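Local coordinates for protein ribonuclease VapC (Klebsiella pneumoniae, PDB 7BY3) that probably acts as the toxin of a toxin-antitoxin pair, a magnesium-dependent endoribonuclease of the PIN-domain family that cleaves RNA, at residues 20-25 against 120-125; 39-44 against 59-64; 65-70 against 98-103; 88-93 against 110-115. All coordinates share one frame; numbering follows the deposited sequence.

Interaction 1. Residues 20-25 against 120-125; sequences RREAKQ and TPYEIH
The aromatic ring of Y122 lies against the start of helix 21-28, with E22 and A23 meeting different parts of it. E22 CB sits over one face of the ring, 3.9 Å from the Y122 ring centroid and 19° off the normal, which meets the geometry of a CH-pi contact. The methylene is displaced toward the rim on the CD1 side, where E22 CB approaches Y122 CD1 to 3.7 Å. Beyond CB the E22 chain bends at chi2 (94°), and its carboxylate turns off the ring. The backbone supplies the next contact, E22 O lying 3.6 Å from Y122 CE2. Farther along the ring, A23 CB packs on the phenol oxygen, Y122 OH, at 3.6 Å. Y122 reaches this position with chi1 54°, which places CG between its backbone N and carbonyl carbon and directs the ring at the helix. A looser van der Waals touch, R20 NH1 to I124 CG2 at 4.3 Å, made obliquely to the guanidinium, extends the contact on the R20 side. R20 is the N-cap residue, and A23 N bonds back to R20 O at 3.0 Å, so the first turn that carries E22 and A23 starts from it. In the PIN fold the contact fastens the tail following strand 118-119 to the second helix of the chain. Helix 10-17 adjoins both segments: D15 OD2 hydrogen-bonds Y122 OH, fixing the far end of the ring, while A23 rests on D15 and L16. Outside the two segments, R20 NH2 forms a salt bridge with an acidic side chain of the chain of another protein.

Interaction 2. Residues 39-44 against 59-64; sequences ITWMEV and MALSTF
Helices 38-50 and 54-61, consecutive in the PIN domain, pack where the branched end of L61 enters the angle between W41 and V44, two residues three positions apart on one helical face. L61 CD1 does most of the touching. It lies 3.7 Å from W41 CD1 and 4.1 Å from the centroid of the W41 five-membered ring, 30° off the normal, an off-centre CH-pi contact in which the methyl approaches the five-membered ring obliquely. L61 CB backs it up, 3.9 Å from W41 CD1. On the other flank V44 CG1 meets L61 CD1 tip to tip at 3.7 Å. With chi1 at -170°, W41 swings its indole CG anti to the backbone N, bringing the ring over to the L61 side of its helix. All three side chains are buried and the contact contains no hydrogen bond, which marks it as apolar helix packing. A type I beta turn from L61 to F64 leads on from helix 54-61 into strand 65-67. The side chains of that turn fold back on the helix: S62 OG bonds to M59 O, and T63 OG1 to A60 O at 2.7 Å in the carbonyl plane. L13 of helix 10-17 and I36 of strand 35-37 also pack on L61, while Q71 of the second subunit lies against W41.

Interaction 3. Residues 65-70 against 98-103; sequences NIINIS and QLHRLE
From I67 the side chain crosses to the H100 ring, the two coming from opposite directions, and both of its branches are used. The CB bond itself points at the partner segment, and the two branches divide there. CG2, anti to the backbone N, goes straight to the imidazole and closes to 3.5 Å from H100 CE1. CG1 is anti to the carbonyl carbon (chi1 -49°) and hands on, through an extended chi2 of -177°, to the terminal methyl. That methyl, I67 CD1, stands over the centre of the H100 ring, 3.8 Å from its centroid and only 10° off the normal: a CH-pi contact on the face. The same methyl has a second neighbour, L102 CD1, at 4.2 Å, so it fills the angle between the imidazole and the leucine. I67 belongs to strand 65-67, which pairs with the parallel strand 35-37 through backbone bonds of I67 to I36 and L38. Its partners are brought together by a Schellman motif that ends helix 88-99. R101, with positive phi, is the C-prime residue, and R101 N bonds to Q98 O at 3.0 Å while L102 N reaches A97 O. The reversal lets H100 and L102, which flank R101 in sequence, both turn toward the isoleucine before strand 103-105 begins. Rotation of the imidazole is limited by a hydrogen bond from H100 ND1 to T96 O, one turn back on the helix. I73 of helix 71-83 packs on I67 as well, and A35 and S5 pack on L102.

Interaction 4. Residues 88-93 against 110-115; sequences LPDAII and KDFAGI
D111 OD2 is gripped by two groups, a salt bridge from K87 NZ and a hydrogen bond from N108 ND2, and it also faces D90 OD2 across the contact at 3.2 Å. Both atoms of the D90-D111 pair are acceptors, so the sheer closeness of the oxygens is no bond; the carboxylate planes stand 60° apart and the side chains cross at about a right angle. K87 would probably offset the like charges, as would a basic side chain of the chain of another protein that forms a salt bridge with D90 OD1. Such crowding of acidic groups is what the metal centre of a PIN-domain nuclease displays, and D90 is a predicted magnesium ligand along with D9. F112 meets D90 from a different direction. Its ring presents an edge to the backbone, with F112 CZ 3.8 Å from D90 O near the ring plane, and F112 CE2 4.0 Å from D90 OD1. Carboxylate and ring planes are 67° apart, so these two groups do not stack. The contact thus joins the first turn of helix 88-99 to the short helix 109-112. After F112 the chain reverses in a type II turn to I115, closed by I115 N to F112 O at 3.2 Å, and L104 and T106 pack on F112.

Overall arrangement
Starting from the N terminus, interaction 1 opens first, at residues 20-25, and closes last, at 120-125, so its loop spans the other three contacts. Interaction 2 closes a short loop within it before interaction 3 opens at 65-70. Interactions 3 and 4 cross: 65-70, 88-93, 98-103 and 110-115 alternate, and helix 88-99 serves both, one end in each. Interaction 2 touches both, W41 meeting I66 and I39 meeting I92, whereas interaction 1 touches none of the others. Together they tie the C-terminal tail to helix 21-28, helix 38-50 to 54-61, strand 65-67 to the end of helix 88-99, and the start of that helix to 109-112.

Interaction 1. Residues 20-25 against 120-125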
loop_
_atom_site.group_PDB
_atom_site.type_symbol
_atom_site.label_atom_id
_atom_site.label_comp_id
_atom_site.label_asym_id
_atom_site.label_seq_id
_atom_site.Cartn_x
_atom_site.Cartn_y
_atom_site.Cartn_z
ATOM N N ARG B 20 12.315 -9.507 22.441
ATOM C CA ARG B 20 12.022 -8.594 23.540
ATOM C C ARG B 20 10.721 -8.963 24.248
ATOM O O ARG B 20 9.649 -8.945 23.644
ATOM C CB ARG B 20 11.947 -7.153 23.036
ATOM C CG ARG B 20 13.202 -6.677 22.330
ATOM C CD ARG B 20 13.597 -5.292 22.812
ATOM N NE ARG B 20 14.703 -4.734 22.041
ATOM C CZ ARG B 20 15.331 -3.603 22.348
ATOM N NH1 ARG B 20 14.968 -2.906 23.417
ATOM N NH2 ARG B 20 16.326 -3.170 21.586
ATOM N N ARG B 21 10.819 -9.285 25.535
ATOM C CA ARG B 21 9.650 -9.654 26.330
ATOM C C ARG B 21 8.666 -8.493 26.456
ATOM O O ARG B 21 7.478 -8.699 26.704
ATOM C CB ARG B 21 10.072 -10.132 27.723
ATOM C CG ARG B 21 8.969 -10.848 28.483
ATOM C CD ARG B 21 9.407 -11.259 29.877
ATOM N NE ARG B 21 8.281 -11.750 30.668
ATOM C CZ ARG B 21 7.785 -12.980 30.582
ATOM N NH1 ARG B 21 8.315 -13.855 29.739
ATOM N NH2 ARG B 21 6.758 -13.337 31.341
ATOM N N GLU B 22 9.170 -7.275 26.282
ATOM C CA GLU B 22 8.334 -6.082 26.318
ATOM C C GLU B 22 7.281 -6.114 25.215
ATOM O O GLU B 22 6.171 -5.612 25.388
ATOM C CB GLU B 22 9.188 -4.817 26.184
ATOM C CG GLU B 22 10.122 -4.547 27.357
ATOM C CD GLU B 22 11.517 -5.112 27.153
ATOM O OE1 GLU B 22 11.665 -6.100 26.404
ATOM O OE2 GLU B 22 12.471 -4.562 27.743
ATOM N N ALA B 23 7.639 -6.706 24.080
ATOM C CA ALA B 23 6.729 -6.816 22.946
ATOM C C ALA B 23 5.705 -7.923 23.173
ATOM O O ALA B 23 4.536 -7.779 22.818
ATOM C CB ALA B 23 7.504 -7.064 21.670
ATOM N N LYS B 24 6.160 -9.029 23.757
ATOM C CA LYS B 24 5.273 -10.107 24.176
ATOM C C LYS B 24 4.196 -9.557 25.109
ATOM O O LYS B 24 3.028 -9.923 25.006
ATOM C CB LYS B 24 6.072 -11.222 24.861
ATOM C CG LYS B 24 5.232 -12.314 25.515
ATOM C CD LYS B 24 6.093 -13.519 25.879
ATOM C CE LYS B 24 5.332 -14.531 26.728
ATOM N NZ LYS B 24 4.958 -13.991 28.066
ATOM N N GLN B 25 4.595 -8.656 26.001
ATOM C CA GLN B 25 3.666 -8.027 26.933
ATOM C C GLN B 25 2.763 -7.018 26.238
ATOM O O GLN B 25 1.651 -6.757 26.689
ATOM C CB GLN B 25 4.429 -7.343 28.064
ATOM C CG GLN B 25 5.151 -8.309 28.973
ATOM C CD GLN B 25 5.836 -7.618 30.128
ATOM O OE1 GLN B 25 6.006 -6.399 30.129
ATOM N NE2 GLN B 25 6.236 -8.396 31.123
ATOM N N THR B 120 1.493 4.428 23.543
ATOM C CA THR B 120 2.900 4.060 23.631
ATOM C C THR B 120 3.089 3.042 24.769
ATOM O O THR B 120 2.994 3.374 25.949
ATOM C CB THR B 120 3.808 5.308 23.808
ATOM O OG1 THR B 120 5.179 4.903 23.900
ATOM C CG2 THR B 120 3.419 6.138 25.027
ATOM N N PRO B 121 3.305 1.768 24.398
ATOM C CA PRO B 121 3.429 0.683 25.379
ATOM C C PRO B 121 4.713 0.703 26.214
ATOM O O PRO B 121 4.627 0.547 27.430
ATOM C CB PRO B 121 3.381 -0.573 24.503
ATOM C CG PRO B 121 3.915 -0.129 23.193
ATOM C CD PRO B 121 3.468 1.289 23.017
ATOM N N TYR B 122 5.868 0.927 25.593
ATOM C CA TYR B 122 7.137 0.789 26.308
ATOM C C TYR B 122 8.271 1.618 25.695
ATOM O O TYR B 122 8.056 2.381 24.756
ATOM C CB TYR B 122 7.543 -0.692 26.395
ATOM C CG TYR B 122 7.605 -1.440 25.076
ATOM C CD1 TYR B 122 8.812 -1.638 24.423
ATOM C CD2 TYR B 122 6.459 -1.969 24.501
ATOM C CE1 TYR B 122 8.870 -2.330 23.229
ATOM C CE2 TYR B 122 6.507 -2.653 23.301
ATOM C CZ TYR B 122 7.715 -2.830 22.670
ATOM O OH TYR B 122 7.770 -3.515 21.480
ATOM N N GLU B 123 9.475 1.458 26.239
ATOM C CA GLU B 123 10.585 2.368 25.958
ATOM C C GLU B 123 11.883 1.642 25.598
ATOM O O GLU B 123 12.129 0.530 26.066
ATOM C CB GLU B 123 10.818 3.270 27.178
ATOM C CG GLU B 123 11.917 4.314 27.034
ATOM C CD GLU B 123 11.591 5.373 26.005
ATOM O OE1 GLU B 123 10.395 5.691 25.839
ATOM O OE2 GLU B 123 12.530 5.891 25.365
ATOM N N ILE B 124 12.703 2.269 24.757
ATOM C CA ILE B 124 14.078 1.821 24.571
ATOM C C ILE B 124 14.985 2.644 25.500
ATOM O O ILE B 124 15.093 3.863 25.372
ATOM C CB ILE B 124 14.527 1.904 23.072
ATOM C CG1 ILE B 124 14.510 3.333 22.518
ATOM C CG2 ILE B 124 13.655 1.015 22.198
ATOM C CD1 ILE B 124 15.890 3.924 22.291
ATOM N N HIS B 125 15.574 1.943 26.471
ATOM C CA HIS B 125 16.475 2.483 27.501
ATOM C C HIS B 125 16.272 3.959 27.844
ATOM O O HIS B 125 16.865 4.841 27.224
ATOM C CB HIS B 125 17.920 2.249 27.088
#

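Interaction 2. Residues 39-44 against 59-64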
loop_
_atom_site.group_PDB
_atom_site.type_symbol
_atom_site.label_atom_id
_atom_site.label_comp_id
_atom_site.label_asym_id
_atom_site.label_seq_id
_atom_site.Cartn_x
_atom_site.Cartn_y
_atom_site.Cartn_z
ATOM N N ILE B 39 1.657 -2.791 5.050
ATOM C CA ILE B 39 2.953 -2.124 5.122
ATOM C C ILE B 39 3.845 -2.786 6.165
ATOM O O ILE B 39 5.036 -2.993 5.939
ATOM C CB ILE B 39 2.796 -0.628 5.458
ATOM C CG1 ILE B 39 2.138 0.108 4.289
ATOM C CG2 ILE B 39 4.143 -0.004 5.799
ATOM C CD1 ILE B 39 2.372 1.593 4.293
ATOM N N THR B 40 3.251 -3.125 7.303
ATOM C CA THR B 40 3.977 -3.783 8.380
ATOM C C THR B 40 4.363 -5.208 7.987
ATOM O O THR B 40 5.478 -5.648 8.261
ATOM C CB THR B 40 3.150 -3.803 9.681
ATOM O OG1 THR B 40 2.998 -2.464 10.168
ATOM C CG2 THR B 40 3.838 -4.637 10.745
ATOM N N TRP B 41 3.446 -5.916 7.331
ATOM C CA TRP B 41 3.707 -7.277 6.868
ATOM C C TRP B 41 4.956 -7.327 5.990
ATOM O O TRP B 41 5.809 -8.190 6.167
ATOM C CB TRP B 41 2.500 -7.832 6.100
ATOM C CG TRP B 41 2.593 -9.311 5.798
ATOM C CD1 TRP B 41 2.103 -10.331 6.559
ATOM C CD2 TRP B 41 3.211 -9.916 4.657
ATOM N NE1 TRP B 41 2.379 -11.539 5.964
ATOM C CE2 TRP B 41 3.058 -11.316 4.795
ATOM C CE3 TRP B 41 3.878 -9.426 3.531
ATOM C CZ2 TRP B 41 3.547 -12.218 3.852
ATOM C CZ3 TRP B 41 4.364 -10.323 2.595
ATOM C CH2 TRP B 41 4.196 -11.704 2.763
ATOM N N MET B 42 5.066 -6.381 5.061
ATOM C CA MET B 42 6.198 -6.329 4.140
ATOM C C MET B 42 7.519 -6.022 4.844
ATOM O O MET B 42 8.535 -6.661 4.573
ATOM C CB MET B 42 5.946 -5.290 3.045
ATOM C CG MET B 42 4.838 -5.665 2.077
ATOM S SD MET B 42 4.728 -4.541 0.675
ATOM C CE MET B 42 3.461 -3.415 1.244
ATOM N N GLU B 43 7.503 -5.043 5.745
ATOM C CA GLU B 43 8.719 -4.637 6.447
ATOM C C GLU B 43 9.202 -5.699 7.427
ATOM O O GLU B 43 10.394 -5.783 7.717
ATOM C CB GLU B 43 8.507 -3.311 7.184
ATOM C CG GLU B 43 8.337 -2.109 6.269
ATOM C CD GLU B 43 8.665 -0.795 6.961
ATOM O OE1 GLU B 43 9.427 -0.818 7.949
ATOM O OE2 GLU B 43 8.167 0.259 6.511
ATOM N N VAL B 44 8.282 -6.506 7.944
ATOM C CA VAL B 44 8.661 -7.617 8.810
ATOM C C VAL B 44 9.244 -8.757 7.973
ATOM O O VAL B 44 10.223 -9.391 8.368
ATOM C CB VAL B 44 7.463 -8.128 9.641
ATOM C CG1 VAL B 44 7.832 -9.395 10.392
ATOM C CG2 VAL B 44 7.006 -7.055 10.618
ATOM N N MET B 59 4.042 -17.592 9.208
ATOM C CA MET B 59 3.088 -18.346 10.016
ATOM C C MET B 59 2.527 -17.504 11.155
ATOM O O MET B 59 1.320 -17.493 11.393
ATOM C CB MET B 59 3.741 -19.610 10.582
ATOM C CG MET B 59 3.816 -20.768 9.599
ATOM S SD MET B 59 4.645 -22.215 10.288
ATOM C CE MET B 59 4.565 -23.345 8.903
ATOM N N ALA B 60 3.409 -16.802 11.858
ATOM C CA ALA B 60 3.003 -15.984 12.994
ATOM C C ALA B 60 2.193 -14.769 12.552
ATOM O O ALA B 60 1.224 -14.388 13.208
ATOM C CB ALA B 60 4.221 -15.546 13.787
ATOM N N LEU B 61 2.591 -14.166 11.436
ATOM C CA LEU B 61 1.934 -12.962 10.939
ATOM C C LEU B 61 0.517 -13.226 10.442
ATOM O O LEU B 61 -0.337 -12.341 10.489
ATOM C CB LEU B 61 2.760 -12.329 9.819
ATOM C CG LEU B 61 4.079 -11.681 10.240
ATOM C CD1 LEU B 61 4.754 -11.014 9.053
ATOM C CD2 LEU B 61 3.847 -10.680 11.356
ATOM N N SER B 62 0.268 -14.445 9.975
ATOM C CA SER B 62 -1.030 -14.799 9.409
ATOM C C SER B 62 -2.113 -14.922 10.479
ATOM O O SER B 62 -3.294 -15.075 10.163
ATOM C CB SER B 62 -0.925 -16.103 8.617
ATOM O OG SER B 62 -0.541 -17.180 9.452
ATOM N N THR B 63 -1.706 -14.857 11.743
ATOM C CA THR B 63 -2.641 -14.895 12.861
ATOM C C THR B 63 -3.183 -13.498 13.160
ATOM O O THR B 63 -4.070 -13.327 13.995
ATOM C CB THR B 63 -1.984 -15.464 14.130
ATOM O OG1 THR B 63 -1.031 -14.524 14.639
ATOM C CG2 THR B 63 -1.281 -16.778 13.820
ATOM N N PHE B 64 -2.629 -12.505 12.472
ATOM C CA PHE B 64 -3.091 -11.127 12.576
ATOM C C PHE B 64 -4.104 -10.820 11.488
ATOM O O PHE B 64 -4.001 -11.339 10.377
ATOM C CB PHE B 64 -1.920 -10.147 12.458
ATOM C CG PHE B 64 -1.033 -10.104 13.663
ATOM C CD1 PHE B 64 -0.019 -11.031 13.824
ATOM C CD2 PHE B 64 -1.199 -9.123 14.623
ATOM C CE1 PHE B 64 0.805 -10.989 14.929
ATOM C CE2 PHE B 64 -0.378 -9.074 15.729
ATOM C CZ PHE B 64 0.626 -10.009 15.882
#

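Interaction 3. Residues 65-70 against 98-103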
loop_
_atom_site.group_PDB
_atom_site.type_symbol
_atom_site.label_atom_id
_atom_site.label_comp_id
_atom_site.label_asym_id
_atom_site.label_seq_id
_atom_site.Cartn_x
_atom_site.Cartn_y
_atom_site.Cartn_z
ATOM N N ASN B 65 -5.093 -9.992 11.803
ATOM C CA ASN B 65 -5.881 -9.385 10.748
ATOM C C ASN B 65 -4.931 -8.516 9.942
ATOM O O ASN B 65 -4.293 -7.616 10.484
ATOM C CB ASN B 65 -7.039 -8.565 11.317
ATOM C CG ASN B 65 -7.840 -7.858 10.241
ATOM O OD1 ASN B 65 -7.787 -8.223 9.067
ATOM N ND2 ASN B 65 -8.590 -6.837 10.640
ATOM N N ILE B 66 -4.830 -8.781 8.647
ATOM C CA ILE B 66 -3.885 -8.052 7.817
ATOM C C ILE B 66 -4.651 -7.171 6.850
ATOM O O ILE B 66 -5.320 -7.657 5.942
ATOM C CB ILE B 66 -2.946 -9.000 7.053
ATOM C CG1 ILE B 66 -2.182 -9.883 8.042
ATOM C CG2 ILE B 66 -1.974 -8.208 6.196
ATOM C CD1 ILE B 66 -1.320 -10.936 7.387
ATOM N N ILE B 67 -4.548 -5.865 7.061
ATOM C CA ILE B 67 -5.381 -4.910 6.347
ATOM C C ILE B 67 -4.655 -4.290 5.156
ATOM O O ILE B 67 -3.636 -3.619 5.312
ATOM C CB ILE B 67 -5.864 -3.799 7.295
ATOM C CG1 ILE B 67 -6.447 -4.418 8.569
ATOM C CG2 ILE B 67 -6.883 -2.913 6.601
ATOM C CD1 ILE B 67 -7.008 -3.415 9.547
ATOM N N ASN B 68 -5.197 -4.527 3.965
ATOM C CA ASN B 68 -4.636 -3.985 2.734
ATOM C C ASN B 68 -4.831 -2.478 2.635
ATOM O O ASN B 68 -5.705 -1.912 3.292
ATOM C CB ASN B 68 -5.268 -4.660 1.513
ATOM C CG ASN B 68 -5.160 -6.171 1.554
ATOM O OD1 ASN B 68 -4.170 -6.725 2.031
ATOM N ND2 ASN B 68 -6.184 -6.847 1.046
ATOM N N ILE B 69 -4.013 -1.832 1.810
ATOM C CA ILE B 69 -4.180 -0.412 1.538
ATOM C C ILE B 69 -5.065 -0.233 0.313
ATOM O O ILE B 69 -4.696 -0.609 -0.800
ATOM C CB ILE B 69 -2.829 0.298 1.312
ATOM C CG1 ILE B 69 -1.869 -0.003 2.462
ATOM C CG2 ILE B 69 -3.032 1.800 1.162
ATOM C CD1 ILE B 69 -0.556 -0.594 2.013
ATOM N N SER B 70 -6.240 0.343 0.535
ATOM C CA SER B 70 -7.190 0.605 -0.534
ATOM C C SER B 70 -7.397 2.107 -0.689
ATOM O O SER B 70 -6.723 2.902 -0.035
ATOM C CB SER B 70 -8.517 -0.097 -0.261
ATOM O OG SER B 70 -9.096 0.380 0.939
ATOM N N GLN B 98 -7.516 4.250 12.230
ATOM C CA GLN B 98 -8.686 5.113 12.348
ATOM C C GLN B 98 -9.911 4.534 11.653
ATOM O O GLN B 98 -10.987 4.454 12.244
ATOM C CB GLN B 98 -8.393 6.501 11.774
ATOM C CG GLN B 98 -7.375 7.305 12.549
ATOM C CD GLN B 98 -7.393 8.767 12.163
ATOM O OE1 GLN B 98 -7.984 9.144 11.153
ATOM N NE2 GLN B 98 -6.744 9.599 12.966
ATOM N N LEU B 99 -9.738 4.139 10.395
ATOM C CA LEU B 99 -10.844 3.640 9.588
ATOM C C LEU B 99 -11.505 2.424 10.228
ATOM O O LEU B 99 -12.726 2.279 10.195
ATOM C CB LEU B 99 -10.358 3.289 8.180
ATOM C CG LEU B 99 -9.992 4.450 7.248
ATOM C CD1 LEU B 99 -10.220 4.057 5.800
ATOM C CD2 LEU B 99 -10.773 5.709 7.592
ATOM N N HIS B 100 -10.691 1.554 10.814
ATOM C CA HIS B 100 -11.188 0.329 11.431
ATOM C C HIS B 100 -11.419 0.470 12.934
ATOM O O HIS B 100 -11.733 -0.509 13.608
ATOM C CB HIS B 100 -10.231 -0.826 11.145
ATOM C CG HIS B 100 -10.258 -1.282 9.722
ATOM N ND1 HIS B 100 -9.532 -0.667 8.725
ATOM C CD2 HIS B 100 -10.945 -2.287 9.121
ATOM C CE1 HIS B 100 -9.762 -1.275 7.577
ATOM N NE2 HIS B 100 -10.611 -2.259 7.788
ATOM N N ARG B 101 -11.254 1.688 13.445
ATOM C CA ARG B 101 -11.456 1.990 14.862
ATOM C C ARG B 101 -10.569 1.137 15.755
ATOM O O ARG B 101 -11.043 0.522 16.709
ATOM C CB ARG B 101 -12.919 1.795 15.267
ATOM C CG ARG B 101 -13.934 2.233 14.233
ATOM C CD ARG B 101 -15.192 1.400 14.367
ATOM N NE ARG B 101 -14.926 -0.001 14.053
ATOM C CZ ARG B 101 -15.609 -1.025 14.554
ATOM N NH1 ARG B 101 -16.605 -0.809 15.402
ATOM N NH2 ARG B 101 -15.291 -2.266 14.210
ATOM N N LEU B 102 -9.281 1.098 15.438
ATOM C CA LEU B 102 -8.327 0.350 16.243
ATOM C C LEU B 102 -7.373 1.290 16.964
ATOM O O LEU B 102 -7.044 2.361 16.459
ATOM C CB LEU B 102 -7.534 -0.627 15.375
ATOM C CG LEU B 102 -8.319 -1.428 14.337
ATOM C CD1 LEU B 102 -7.380 -2.317 13.543
ATOM C CD2 LEU B 102 -9.398 -2.251 15.008
ATOM N N GLU B 103 -6.935 0.888 18.151
ATOM C CA GLU B 103 -5.894 1.621 18.848
ATOM C C GLU B 103 -4.569 1.361 18.152
ATOM O O GLU B 103 -4.244 0.217 17.841
ATOM C CB GLU B 103 -5.816 1.206 20.317
ATOM C CG GLU B 103 -4.880 2.062 21.153
ATOM C CD GLU B 103 -5.508 3.381 21.557
ATOM O OE1 GLU B 103 -6.753 3.449 21.626
ATOM O OE2 GLU B 103 -4.763 4.350 21.806
#

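Interaction 4. Residues 88-93 against 110-115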
loop_
_atom_site.group_PDB
_atom_site.type_symbol
_atom_site.label_atom_id
_atom_site.label_comp_id
_atom_site.label_asym_id
_atom_site.label_seq_id
_atom_site.Cartn_x
_atom_site.Cartn_y
_atom_site.Cartn_z
ATOM N N LEU B 88 4.810 9.312 5.183
ATOM C CA LEU B 88 3.708 8.628 4.481
ATOM C C LEU B 88 3.349 7.228 5.013
ATOM O O LEU B 88 2.168 6.933 5.189
ATOM C CB LEU B 88 3.995 8.522 2.974
ATOM C CG LEU B 88 2.896 7.820 2.155
ATOM C CD1 LEU B 88 1.553 8.521 2.308
ATOM C CD2 LEU B 88 3.249 7.669 0.676
ATOM N N PRO B 89 4.347 6.360 5.270
ATOM C CA PRO B 89 3.979 5.053 5.826
ATOM C C PRO B 89 3.405 5.166 7.232
ATOM O O PRO B 89 2.559 4.358 7.604
ATOM C CB PRO B 89 5.304 4.289 5.834
ATOM C CG PRO B 89 6.322 5.328 5.903
ATOM C CD PRO B 89 5.804 6.479 5.106
ATOM N N ASP B 90 3.869 6.153 7.995
ATOM C CA ASP B 90 3.294 6.447 9.303
ATOM C C ASP B 90 1.825 6.824 9.147
ATOM O O ASP B 90 0.971 6.367 9.906
ATOM C CB ASP B 90 4.055 7.584 9.995
ATOM C CG ASP B 90 5.284 7.100 10.745
ATOM O OD1 ASP B 90 5.359 5.895 11.062
ATOM O OD2 ASP B 90 6.173 7.933 11.022
ATOM N N ALA B 91 1.545 7.659 8.152
ATOM C CA ALA B 91 0.192 8.139 7.893
ATOM C C ALA B 91 -0.739 7.006 7.475
ATOM O O ALA B 91 -1.907 6.983 7.856
ATOM C CB ALA B 91 0.215 9.223 6.823
ATOM N N ILE B 92 -0.213 6.069 6.695
ATOM C CA ILE B 92 -1.006 4.952 6.194
ATOM C C ILE B 92 -1.391 3.997 7.322
ATOM O O ILE B 92 -2.524 3.519 7.385
ATOM C CB ILE B 92 -0.251 4.185 5.087
ATOM C CG1 ILE B 92 -0.058 5.083 3.863
ATOM C CG2 ILE B 92 -1.002 2.927 4.690
ATOM C CD1 ILE B 92 0.864 4.510 2.816
ATOM N N ILE B 93 -0.448 3.737 8.221
ATOM C CA ILE B 93 -0.701 2.861 9.359
ATOM C C ILE B 93 -1.687 3.515 10.330
ATOM O O ILE B 93 -2.547 2.845 10.901
ATOM C CB ILE B 93 0.615 2.497 10.080
ATOM C CG1 ILE B 93 1.401 1.487 9.243
ATOM C CG2 ILE B 93 0.344 1.910 11.452
ATOM C CD1 ILE B 93 2.784 1.196 9.766
ATOM N N LYS B 110 7.910 10.351 19.210
ATOM C CA LYS B 110 8.381 11.540 18.512
ATOM C C LYS B 110 7.378 11.993 17.460
ATOM O O LYS B 110 7.025 13.169 17.386
ATOM C CB LYS B 110 9.741 11.261 17.869
ATOM C CG LYS B 110 10.415 12.473 17.260
ATOM C CD LYS B 110 11.816 12.125 16.785
ATOM C CE LYS B 110 12.343 13.161 15.809
ATOM N NZ LYS B 110 11.243 13.829 15.063
ATOM N N ASP B 111 6.926 11.046 16.647
ATOM C CA ASP B 111 5.941 11.326 15.613
ATOM C C ASP B 111 4.489 11.335 16.109
ATOM O O ASP B 111 3.691 12.160 15.670
ATOM C CB ASP B 111 6.085 10.314 14.472
ATOM C CG ASP B 111 7.420 10.428 13.753
ATOM O OD1 ASP B 111 7.963 11.551 13.676
ATOM O OD2 ASP B 111 7.923 9.395 13.262
ATOM N N PHE B 112 4.142 10.407 16.997
ATOM C CA PHE B 112 2.733 10.160 17.316
ATOM C C PHE B 112 2.144 10.786 18.587
ATOM O O PHE B 112 0.955 10.613 18.854
ATOM C CB PHE B 112 2.494 8.653 17.368
ATOM C CG PHE B 112 2.272 8.039 16.020
ATOM C CD1 PHE B 112 1.080 8.244 15.348
ATOM C CD2 PHE B 112 3.251 7.266 15.422
ATOM C CE1 PHE B 112 0.866 7.690 14.107
ATOM C CE2 PHE B 112 3.041 6.705 14.178
ATOM C CZ PHE B 112 1.846 6.919 13.520
ATOM N N ALA B 113 2.942 11.501 19.369
ATOM C CA ALA B 113 2.418 12.102 20.596
ATOM C C ALA B 113 1.431 13.226 20.281
ATOM O O ALA B 113 1.676 14.052 19.406
ATOM C CB ALA B 113 3.550 12.618 21.467
ATOM N N GLY B 114 0.315 13.252 21.002
ATOM C CA GLY B 114 -0.716 14.246 20.769
ATOM C C GLY B 114 -1.764 13.761 19.787
ATOM O O GLY B 114 -2.767 14.432 19.548
ATOM N N ILE B 115 -1.525 12.585 19.216
ATOM C CA ILE B 115 -2.461 11.984 18.274
ATOM C C ILE B 115 -3.383 11.001 18.986
ATOM O O ILE B 115 -2.918 10.026 19.575
ATOM C CB ILE B 115 -1.724 11.260 17.131
ATOM C CG1 ILE B 115 -0.824 12.241 16.375
ATOM C CG2 ILE B 115 -2.720 10.603 16.188
ATOM C CD1 ILE B 115 -0.041 11.613 15.242
#